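Local atomic coordinates of dual function macrocyclase-peptidase POPB (Galerina marginata, PDB entry 5N4B), a protein that cleaves peptide bonds after prolyl residues and closes peptides into macrocycles in the biosynthesis of the highly toxic amanitins. Residues M476-H481 against Q559-N564; T489-Q494 against L723-K728; L513-L516 against G520-F523. The protein carries 1 engineered substitution. All blocks are in the same frame, centred on the assembly; numbering follows the deposited sequence.

Interaction 1 (M476-H481 against Q559-N564)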
ATOM      1  N   MET A 476      15.067  -1.124  14.253  1.00  9.40           N
ATOM      2  CA  MET A 476      14.865   0.110  13.506  1.00  9.47           C
ATOM      3  C   MET A 476      15.947   0.211  12.439  1.00 10.17           C
ATOM      4  O   MET A 476      17.143   0.130  12.743  1.00  9.95           O
ATOM      5  CB  MET A 476      14.966   1.315  14.422  1.00 10.46           C
ATOM      6  CG  MET A 476      14.871   2.659  13.709  1.00 10.56           C
ATOM      7  SD  MET A 476      14.423   4.058  14.788  1.00 11.91           S
ATOM      8  CE  MET A 476      15.587   3.905  16.134  1.00 17.17           C
ATOM      9  N   PHE A 477      15.539   0.497  11.204  1.00  8.76           N
ATOM     10  CA  PHE A 477      16.505   0.805  10.150  1.00  9.24           C
ATOM     11  C   PHE A 477      16.934   2.260  10.245  1.00  8.69           C
ATOM     12  O   PHE A 477      16.115   3.145  10.507  1.00  9.79           O
ATOM     13  CB  PHE A 477      15.883   0.596   8.781  1.00 10.15           C
ATOM     14  CG  PHE A 477      15.510  -0.819   8.473  1.00  9.55           C
ATOM     15  CD1 PHE A 477      16.481  -1.802   8.359  1.00 10.49           C
ATOM     16  CD2 PHE A 477      14.193  -1.165   8.267  1.00  9.35           C
ATOM     17  CE1 PHE A 477      16.117  -3.115   8.031  1.00 12.10           C
ATOM     18  CE2 PHE A 477      13.843  -2.503   7.905  1.00 10.29           C
ATOM     19  CZ  PHE A 477      14.806  -3.433   7.802  1.00 11.81           C
ATOM     20  N   ILE A 478      18.240   2.495  10.079  1.00  8.82           N
ATOM     21  CA  ILE A 478      18.798   3.844  10.024  1.00 10.51           C
ATOM     22  C   ILE A 478      19.546   3.962   8.708  1.00 10.92           C
ATOM     23  O   ILE A 478      20.456   3.165   8.436  1.00 12.12           O
ATOM     24  CB  ILE A 478      19.713   4.145  11.222  1.00 11.63           C
ATOM     25  CG1 ILE A 478      18.863   4.098  12.508  1.00 13.85           C
ATOM     26  CG2 ILE A 478      20.315   5.499  11.065  1.00 16.12           C
ATOM     27  CD1 ILE A 478      19.622   4.449  13.832  1.00 22.39           C
ATOM     28  N   VAL A 479      19.189   4.960   7.907  1.00  9.75           N
ATOM     29  CA  VAL A 479      19.809   5.211   6.612  1.00 10.23           C
ATOM     30  C   VAL A 479      20.535   6.543   6.668  1.00 10.76           C
ATOM     31  O   VAL A 479      19.987   7.537   7.171  1.00 10.01           O
ATOM     32  CB  VAL A 479      18.782   5.217   5.462  1.00  9.61           C
ATOM     33  CG1 VAL A 479      19.489   5.324   4.127  1.00 12.91           C
ATOM     34  CG2 VAL A 479      17.920   3.966   5.531  1.00 11.67           C
ATOM     35  N   ARG A 480      21.753   6.582   6.096  1.00 12.14           N
ATOM     36  CA  ARG A 480      22.529   7.825   6.059  1.00 12.76           C
ATOM     37  C   ARG A 480      23.375   7.882   4.793  1.00 11.16           C
ATOM     38  O   ARG A 480      23.732   6.858   4.209  1.00 14.14           O
ATOM     39  CB  ARG A 480      23.426   7.963   7.287  1.00 14.99           C
ATOM     40  CG  ARG A 480      24.497   6.874   7.406  1.00 15.59           C
ATOM     41  CD  ARG A 480      25.573   7.198   8.388  1.00 18.12           C
ATOM     42  NE  ARG A 480      26.338   6.006   8.692  1.00 20.28           N
ATOM     43  CZ  ARG A 480      27.267   5.988   9.636  1.00 31.44           C
ATOM     44  NH1 ARG A 480      27.581   7.103  10.287  1.00 29.98           N
ATOM     45  NH2 ARG A 480      27.895   4.866   9.914  1.00 29.95           N
ATOM     46  N   HIS A 481      23.649   9.098   4.369  1.00 13.47           N
ATOM     47  CA  HIS A 481      24.792   9.299   3.488  1.00 14.53           C
ATOM     48  C   HIS A 481      26.039   8.995   4.321  1.00 16.13           C
ATOM     49  O   HIS A 481      26.115   9.381   5.482  1.00 15.20           O
ATOM     50  CB  HIS A 481      24.823  10.732   2.988  1.00 14.82           C
ATOM     51  CG  HIS A 481      25.889  10.993   1.980  1.00 16.40           C
ATOM     52  ND1 HIS A 481      27.150  11.407   2.360  1.00 24.22           N
ATOM     53  CD2 HIS A 481      25.905  10.905   0.632  1.00 17.27           C
ATOM     54  CE1 HIS A 481      27.905  11.546   1.281  1.00 26.90           C
ATOM     55  NE2 HIS A 481      27.177  11.240   0.220  1.00 16.41           N
ATOM     56  N   GLN A 559      13.044   9.013  20.975  1.00 12.72           N
ATOM     57  CA  GLN A 559      13.829   9.291  22.166  1.00 14.09           C
ATOM     58  C   GLN A 559      15.190   8.610  22.075  1.00 13.51           C
ATOM     59  O   GLN A 559      16.209   9.193  22.447  1.00 16.65           O
ATOM     60  CB  GLN A 559      13.043   8.829  23.408  1.00 15.09           C
ATOM     61  CG  GLN A 559      11.785   9.661  23.616  1.00 15.52           C
ATOM     62  CD  GLN A 559      10.893   9.152  24.708  1.00 18.22           C
ATOM     63  OE1 GLN A 559      10.668   7.947  24.864  1.00 20.39           O
ATOM     64  NE2 GLN A 559      10.336  10.079  25.459  1.00 22.10           N
ATOM     65  N   PHE A 560      15.217   7.379  21.556  1.00 12.46           N
ATOM     66  CA  PHE A 560      16.451   6.619  21.391  1.00 12.72           C
ATOM     67  C   PHE A 560      17.399   7.276  20.402  1.00 13.36           C
ATOM     68  O   PHE A 560      18.612   7.321  20.625  1.00 14.97           O
ATOM     69  CB  PHE A 560      16.076   5.206  20.918  1.00 13.18           C
ATOM     70  CG  PHE A 560      17.234   4.349  20.461  1.00 14.52           C
ATOM     71  CD1 PHE A 560      17.942   3.598  21.351  1.00 16.99           C
ATOM     72  CD2 PHE A 560      17.596   4.300  19.147  1.00 16.41           C
ATOM     73  CE1 PHE A 560      18.995   2.790  20.910  1.00 16.73           C
ATOM     74  CE2 PHE A 560      18.662   3.506  18.731  1.00 21.56           C
ATOM     75  CZ  PHE A 560      19.330   2.762  19.627  1.00 18.80           C
ATOM     76  N   LEU A 561      16.866   7.814  19.300  1.00 13.54           N
ATOM     77  CA  LEU A 561      17.730   8.468  18.309  1.00 12.88           C
ATOM     78  C   LEU A 561      18.509   9.595  18.951  1.00 13.77           C
ATOM     79  O   LEU A 561      19.680   9.786  18.650  1.00 15.60           O
ATOM     80  CB  LEU A 561      16.897   8.999  17.147  1.00 13.37           C
ATOM     81  CG  LEU A 561      16.270   7.962  16.230  1.00 12.23           C
ATOM     82  CD1 LEU A 561      15.372   8.639  15.234  1.00 13.17           C
ATOM     83  CD2 LEU A 561      17.307   7.156  15.525  1.00 13.86           C
ATOM     84  N   VAL A 562      17.854  10.357  19.820  1.00 14.00           N
ATOM     85  CA  VAL A 562      18.527  11.484  20.466  1.00 14.76           C
ATOM     86  C   VAL A 562      19.441  10.991  21.585  1.00 16.24           C
ATOM     87  O   VAL A 562      20.606  11.401  21.679  1.00 19.07           O
ATOM     88  CB  VAL A 562      17.484  12.491  20.963  1.00 15.45           C
ATOM     89  CG1 VAL A 562      18.161  13.589  21.784  1.00 20.39           C
ATOM     90  CG2 VAL A 562      16.739  13.119  19.798  1.00 17.51           C
ATOM     91  N   LYS A 563      18.941  10.090  22.441  1.00 16.50           N
ATOM     92  CA  LYS A 563      19.730   9.640  23.596  1.00 17.11           C
ATOM     93  C   LYS A 563      21.038   9.012  23.160  1.00 20.28           C
ATOM     94  O   LYS A 563      22.096   9.237  23.781  1.00 23.13           O
ATOM     95  CB  LYS A 563      18.883   8.678  24.428  1.00 18.64           C
ATOM     96  CG  LYS A 563      19.559   8.123  25.694  1.00 29.25           C
ATOM     97  CD  LYS A 563      19.624   9.153  26.742  1.00 37.70           C
ATOM     98  CE  LYS A 563      20.105   8.516  28.055  1.00 45.73           C
ATOM     99  NZ  LYS A 563      20.604   9.572  29.005  1.00 55.09           N
ATOM    100  N   ASN A 564      21.005   8.248  22.072  0.56 18.91           N
ATOM    101  CA  ASN A 564      22.161   7.517  21.592  0.56 18.62           C
ATOM    102  C   ASN A 564      22.928   8.243  20.484  0.56 16.77           C
ATOM    103  O   ASN A 564      23.781   7.644  19.833  0.56 20.90           O
ATOM    104  CB  ASN A 564      21.746   6.106  21.185  0.56 18.77           C
ATOM    105  CG  ASN A 564      21.342   5.245  22.383  0.56 23.29           C
ATOM    106  OD1 ASN A 564      20.339   5.503  23.036  0.56 22.76           O
ATOM    107  ND2 ASN A 564      22.102   4.189  22.634  0.56 28.63           N
TER

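Interaction 2 (T489-Q494 against L723-K728)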
ATOM      1  N   THR A 489      24.498  15.398  16.013  1.00 18.63           N
ATOM      2  CA  THR A 489      24.287  16.615  15.237  1.00 20.72           C
ATOM      3  C   THR A 489      23.287  16.495  14.092  1.00 19.36           C
ATOM      4  O   THR A 489      22.789  17.535  13.646  1.00 21.08           O
ATOM      5  CB  THR A 489      25.602  17.153  14.643  1.00 22.02           C
ATOM      6  OG1 THR A 489      26.181  16.222  13.726  1.00 25.26           O
ATOM      7  CG2 THR A 489      26.610  17.458  15.771  1.00 28.17           C
ATOM      8  N   ALA A 490      23.035  15.293  13.551  1.00 15.93           N
ATOM      9  CA  ALA A 490      22.186  15.147  12.355  1.00 16.65           C
ATOM     10  C   ALA A 490      20.714  15.339  12.712  1.00 14.71           C
ATOM     11  O   ALA A 490      20.267  14.987  13.802  1.00 15.49           O
ATOM     12  CB  ALA A 490      22.378  13.769  11.758  1.00 17.11           C
ATOM     13  N   ALA A 491      19.929  15.803  11.747  1.00 14.58           N
ATOM     14  CA  ALA A 491      18.493  15.710  11.857  1.00 13.19           C
ATOM     15  C   ALA A 491      18.048  14.327  11.408  1.00 13.17           C
ATOM     16  O   ALA A 491      18.747  13.635  10.673  1.00 14.61           O
ATOM     17  CB  ALA A 491      17.823  16.755  10.946  1.00 14.69           C
ATOM     18  N   ALA A 492      16.866  13.928  11.840  1.00 12.16           N
ATOM     19  CA  ALA A 492      16.317  12.635  11.480  1.00 10.69           C
ATOM     20  C   ALA A 492      14.902  12.807  10.967  1.00 12.27           C
ATOM     21  O   ALA A 492      14.145  13.613  11.511  1.00 13.39           O
ATOM     22  CB  ALA A 492      16.314  11.674  12.692  1.00 13.12           C
ATOM     23  N   ILE A 493      14.563  12.096   9.898  1.00 10.96           N
ATOM     24  CA  ILE A 493      13.178  11.896   9.511  1.00 10.85           C
ATOM     25  C   ILE A 493      12.820  10.475   9.861  1.00  9.01           C
ATOM     26  O   ILE A 493      13.469   9.524   9.395  1.00 10.57           O
ATOM     27  CB  ILE A 493      12.891  12.230   8.059  1.00 13.52           C
ATOM     28  CG1 ILE A 493      12.788  13.759   7.963  1.00 23.00           C
ATOM     29  CG2 ILE A 493      11.604  11.595   7.646  1.00 14.78           C
ATOM     30  CD1 ILE A 493      13.983  14.529   8.165  1.00 28.05           C
ATOM     31  N   GLN A 494      11.814  10.337  10.713  1.00  7.88           N
ATOM     32  CA  GLN A 494      11.371   9.057  11.247  1.00  8.86           C
ATOM     33  C   GLN A 494      10.000   8.749  10.668  1.00  8.97           C
ATOM     34  O   GLN A 494       9.050   9.528  10.843  1.00  9.45           O
ATOM     35  CB  GLN A 494      11.338   9.097  12.773  1.00  9.55           C
ATOM     36  CG  GLN A 494      10.889   7.840  13.434  1.00 10.19           C
ATOM     37  CD  GLN A 494      10.898   7.925  14.916  1.00 12.17           C
ATOM     38  OE1 GLN A 494      11.930   8.247  15.497  1.00 13.58           O
ATOM     39  NE2 GLN A 494       9.763   7.691  15.560  1.00 11.22           N
ATOM     40  N   LEU A 723      13.386  22.400  11.326  1.00 12.65           N
ATOM     41  CA  LEU A 723      14.542  21.895  12.083  1.00 14.06           C
ATOM     42  C   LEU A 723      15.754  22.796  11.966  1.00 18.15           C
ATOM     43  O   LEU A 723      16.798  22.481  12.555  1.00 19.81           O
ATOM     44  CB  LEU A 723      14.887  20.479  11.582  1.00 14.61           C
ATOM     45  CG  LEU A 723      13.738  19.439  11.644  1.00 14.71           C
ATOM     46  CD1 LEU A 723      14.249  18.061  11.253  1.00 17.12           C
ATOM     47  CD2 LEU A 723      13.003  19.427  13.002  1.00 19.96           C
ATOM     48  N   GLY A 724      15.641  23.919  11.275  1.00 17.16           N
ATOM     49  CA  GLY A 724      16.728  24.879  11.158  1.00 18.47           C
ATOM     50  C   GLY A 724      17.843  24.434  10.239  1.00 19.34           C
ATOM     51  O   GLY A 724      18.977  24.906  10.385  1.00 25.22           O
ATOM     52  N   LEU A 725      17.561  23.560   9.276  1.00 16.73           N
ATOM     53  CA  LEU A 725      18.584  23.089   8.362  1.00 18.66           C
ATOM     54  C   LEU A 725      18.744  24.031   7.192  1.00 20.43           C
ATOM     55  O   LEU A 725      17.759  24.516   6.623  1.00 20.96           O
ATOM     56  CB  LEU A 725      18.227  21.711   7.836  1.00 16.10           C
ATOM     57  CG  LEU A 725      17.849  20.659   8.874  1.00 15.74           C
ATOM     58  CD1 LEU A 725      17.451  19.371   8.217  1.00 16.16           C
ATOM     59  CD2 LEU A 725      18.993  20.447   9.868  1.00 20.74           C
ATOM     60  N   GLU A 726      19.993  24.177   6.763  1.00 21.00           N
ATOM     61  CA  GLU A 726      20.353  25.104   5.717  1.00 23.95           C
ATOM     62  C   GLU A 726      21.016  24.323   4.601  1.00 23.81           C
ATOM     63  O   GLU A 726      21.690  23.297   4.835  1.00 26.45           O
ATOM     64  CB  GLU A 726      21.313  26.198   6.223  1.00 30.03           C
ATOM     65  CG  GLU A 726      20.773  27.010   7.394  1.00 36.03           C
ATOM     66  CD  GLU A 726      19.657  27.961   7.010  1.00 49.56           C
ATOM     67  OE1 GLU A 726      19.216  27.940   5.842  1.00 51.38           O
ATOM     68  OE2 GLU A 726      19.211  28.738   7.886  1.00 59.39           O
ATOM     69  N   LEU A 727      20.779  24.818   3.390  1.00 28.80           N
ATOM     70  CA  LEU A 727      21.491  24.331   2.220  1.00 32.39           C
ATOM     71  C   LEU A 727      22.947  24.759   2.312  1.00 36.21           C
ATOM     72  O   LEU A 727      23.247  25.907   2.658  1.00 42.15           O
ATOM     73  CB  LEU A 727      20.815  24.855   0.951  1.00 27.88           C
ATOM     74  CG  LEU A 727      19.398  24.306   0.713  1.00 28.46           C
ATOM     75  CD1 LEU A 727      18.707  25.012  -0.435  1.00 31.37           C
ATOM     76  CD2 LEU A 727      19.486  22.816   0.441  1.00 24.48           C
ATOM     77  N   LYS A 728      23.843  23.819   2.027  1.00 47.33           N
ATOM     78  CA  LYS A 728      25.272  23.957   2.327  1.00 53.81           C
ATOM     79  C   LYS A 728      26.111  23.711   1.087  1.00 56.40           C
ATOM     80  O   LYS A 728      26.597  24.669   0.471  1.00 63.00           O
ATOM     81  CB  LYS A 728      25.688  22.969   3.462  1.00 51.72           C
TER

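Interaction 3 (L513-L516 against G520-F523)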
ATOM      1  N   LEU A 513      16.851   9.881  -0.292  1.00  8.26           N
ATOM      2  CA  LEU A 513      18.315   9.885  -0.311  1.00  9.52           C
ATOM      3  C   LEU A 513      18.866  11.261  -0.654  1.00  9.08           C
ATOM      4  O   LEU A 513      19.874  11.689  -0.105  1.00 10.36           O
ATOM      5  CB  LEU A 513      18.864   8.825  -1.280  1.00 11.05           C
ATOM      6  CG  LEU A 513      18.496   7.382  -0.912  1.00 11.73           C
ATOM      7  CD1 LEU A 513      19.154   6.444  -1.896  1.00 12.34           C
ATOM      8  CD2 LEU A 513      18.854   6.998   0.524  1.00 10.03           C
ATOM      9  N   THR A 514      18.225  11.965  -1.569  1.00  9.90           N
ATOM     10  CA  THR A 514      18.665  13.314  -1.907  1.00 10.13           C
ATOM     11  C   THR A 514      18.576  14.226  -0.688  1.00 10.36           C
ATOM     12  O   THR A 514      19.498  14.998  -0.422  1.00 11.38           O
ATOM     13  CB  THR A 514      17.806  13.827  -3.052  1.00 11.16           C
ATOM     14  OG1 THR A 514      18.045  13.031  -4.210  1.00 12.19           O
ATOM     15  CG2 THR A 514      18.158  15.249  -3.403  1.00 14.62           C
ATOM     16  N   PHE A 515      17.492  14.146   0.070  1.00 10.62           N
ATOM     17  CA  PHE A 515      17.396  14.930   1.289  1.00 10.88           C
ATOM     18  C   PHE A 515      18.520  14.589   2.257  1.00 10.54           C
ATOM     19  O   PHE A 515      19.154  15.477   2.840  1.00 11.67           O
ATOM     20  CB  PHE A 515      16.050  14.686   1.947  1.00 10.20           C
ATOM     21  CG  PHE A 515      15.754  15.539   3.152  1.00 11.45           C
ATOM     22  CD1 PHE A 515      16.160  15.128   4.403  1.00 13.51           C
ATOM     23  CD2 PHE A 515      15.102  16.747   3.013  1.00 11.84           C
ATOM     24  CE1 PHE A 515      15.890  15.885   5.507  1.00 13.03           C
ATOM     25  CE2 PHE A 515      14.821  17.504   4.120  1.00 12.67           C
ATOM     26  CZ  PHE A 515      15.221  17.090   5.360  1.00 13.63           C
ATOM     27  N   LEU A 516      18.803  13.305   2.427  1.00 10.28           N
ATOM     28  CA  LEU A 516      19.840  12.895   3.365  1.00 10.48           C
ATOM     29  C   LEU A 516      21.184  13.472   2.969  1.00 12.33           C
ATOM     30  O   LEU A 516      21.951  13.949   3.819  1.00 13.54           O
ATOM     31  CB  LEU A 516      19.938  11.362   3.445  1.00 11.77           C
ATOM     32  CG  LEU A 516      18.658  10.597   3.841  1.00 11.47           C
ATOM     33  CD1 LEU A 516      18.977   9.166   4.100  1.00 11.90           C
ATOM     34  CD2 LEU A 516      17.955  11.193   5.016  1.00 11.55           C
ATOM     35  N   GLY A 520      22.713  16.154   5.297  1.00 14.41           N
ATOM     36  CA  GLY A 520      23.434  15.368   6.295  1.00 14.28           C
ATOM     37  C   GLY A 520      22.477  14.805   7.327  1.00 14.99           C
ATOM     38  O   GLY A 520      22.828  14.701   8.520  1.00 17.28           O
ATOM     39  N   ALA A 521      21.270  14.448   6.916  1.00 14.98           N
ATOM     40  CA  ALA A 521      20.233  13.966   7.818  1.00 14.58           C
ATOM     41  C   ALA A 521      20.195  12.451   7.734  1.00 14.74           C
ATOM     42  O   ALA A 521      20.821  11.849   6.877  1.00 16.66           O
ATOM     43  CB  ALA A 521      18.872  14.542   7.412  1.00 13.29           C
ATOM     44  N   ILE A 522      19.463  11.827   8.658  1.00 12.24           N
ATOM     45  CA  ILE A 522      19.296  10.376   8.651  1.00  9.82           C
ATOM     46  C   ILE A 522      17.805  10.058   8.493  1.00  8.49           C
ATOM     47  O   ILE A 522      16.935  10.896   8.778  1.00 11.30           O
ATOM     48  CB  ILE A 522      19.886   9.725   9.905  1.00 11.99           C
ATOM     49  CG1 ILE A 522      19.065  10.039  11.151  1.00 11.78           C
ATOM     50  CG2 ILE A 522      21.354  10.103  10.088  1.00 15.08           C
ATOM     51  CD1 ILE A 522      19.550   9.366  12.407  1.00 14.42           C
ATOM     52  N   PHE A 523      17.508   8.850   7.975  1.00 10.06           N
ATOM     53  CA  PHE A 523      16.144   8.346   7.827  1.00  8.81           C
ATOM     54  C   PHE A 523      16.010   7.122   8.720  1.00 10.18           C
ATOM     55  O   PHE A 523      16.825   6.211   8.664  1.00 12.07           O
ATOM     56  CB  PHE A 523      15.906   7.952   6.377  1.00 10.45           C
ATOM     57  CG  PHE A 523      14.530   7.530   6.014  1.00 10.18           C
ATOM     58  CD1 PHE A 523      13.467   8.386   6.201  1.00 11.93           C
ATOM     59  CD2 PHE A 523      14.328   6.314   5.407  1.00 12.36           C
ATOM     60  CE1 PHE A 523      12.179   8.027   5.826  1.00 13.33           C
ATOM     61  CE2 PHE A 523      13.022   5.942   5.057  1.00 13.30           C
ATOM     62  CZ  PHE A 523      11.983   6.786   5.273  1.00 12.46           C
TER
HETATM   63  O   HOH W   1      23.069  11.675   5.572  1.00 12.81           O

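Interaction 1 (M476-H481 against Q559-N564)
The S-methyl end of M476 overlaps the ring of F560, CE lying 3.6 Å from F560 CD2 and approaching the ring obliquely. The contact belongs to the alpha/beta-hydrolase domain, where helix 548-563 packs on one face of the central mixed sheet and strand 473-481 is one strand in from its edge. The axes of 476-481 and 559-563 come within 12.0 Å and cross at -52°, a gap that side chains from both elements bridge. M476 crosses it almost fully extended, CG anti to the backbone N (chi1 176°), until the bend at chi3 (51°) brings its methyl against both F560 and L561; CE is 3.7 Å from L561 CD2. F560 and M476 run past each other in opposite directions, and N564 CB, just after the helix, lies above one face of the F560 ring, out toward its rim. Only apolar groups meet, without a hydrogen bond between the segments. Around them, A524 of strand 522-526 touches both M476 and L561, while V464 of strand 459-467 touches I478 and F560. Two residues further along the strand, I478 meets the same leucine branch from another direction, its CD1 3.9 Å from L561 CD2.

Interaction 2 (T489-Q494 against L723-K728)
A491 points its CB at two leucines, L723 and L725, which hold out their CD1 methyls to it from the chain after the last helix. The distances match: A491 CB is 3.8 Å from L723 CD1 and also 3.8 Å from L725 CD1. The two methyls come to it from directions about 74° apart. L725 adds its second branch, with CD2 4.0 Å from A491 CB, so both methyls of this leucine reach the alanine, whereas L723 meets it through CD1 alone. In both leucines chi1 (-56° in L723, -50° in L725) sets CG opposite the carbonyl carbon, and a nearly straight chi2 sends CD1 outward to converge on one small side chain. The contact is purely apolar, and no hydrogen bond joins the segments.

Between the two leucines the chain turns at G724, which ends helix 705-722 with positive phi and two bonds back into the last turn, a Schellman motif; the chain then leaves in an extended course. The CA atoms of A491 and L723 are 7.3 Å apart.

This is the C-terminal end of the alpha/beta-hydrolase domain, packed against the chain at strand 492-495, an inner strand of its sheet. L723 also touches A573 of strand 572-577, and its carbonyl oxygen accepts a hydrogen bond from K571 NZ. L725 leans on Y519 of helix 510-519. A491 itself is tied by backbone hydrogen bonding to I522, in the neighbouring strand 522-526.

Interaction 3 (L513-L516 against G520-F523)
L516 leaves helix 510-519 alongside the chain that returns toward the sheet, its CB 3.6 Å from A521 O. At CG the chain is still beside that oxygen, and there it forks. CD2 lies on the backbone, 3.5 Å from A521 O and 3.7 Å from I522 C. CD1 reaches further along and ends 4.0 Å from F523 CB, the two side chains crossing at a slant. Having CG anti to the carbonyl carbon (chi1 -57°) carries both methyls over the incoming strand.

The helix and strand are the second half of a beta-alpha-beta unit, strand 492-495, helix 510-519 and strand 522-526, in the alpha/beta-hydrolase sheet. The chain reverses at G520, whose positive phi takes it out of the helix, and L516 O holds the turn. A521 N donates to L516 O over 3.2 Å, in the carbonyl plane and on a lone pair, though bent to 141°; the bond from G520 N is weak, bent to 123°. A water adds a third grip, donating to L516 O and, over 2.6 Å, to A521 O, linking the last turn of the helix to A521, just before the strand. F515 brings its ring to A521, CE1 lying 3.8 Å from A521 CB at an oblique approach; I493 of strand 492-495 also touches this ring.

How the interactions relate
All three interactions lie in the alpha/beta-hydrolase domain, on its mixed eight-stranded sheet and away from the catalytic residues. Interactions 2 and 3 have centres about 8 Å apart; the centre of interaction 1 is about 12 Å from that of interaction 3 and about 13 Å from that of interaction 2. Strand 522-526 runs between strands 473-481 and 492-495, probably hydrogen-bonded to both: V479 N to F523 O, and I522 N to A491 O. Along the chain, 513-523 falls within the spans bridged by interactions 1 and 2, which themselves interlock. L561 of interaction 1 also touches A492 and Q494. A short-range helix-to-strand turn and two long-range contacts thus meet on adjoining strands of one sheet.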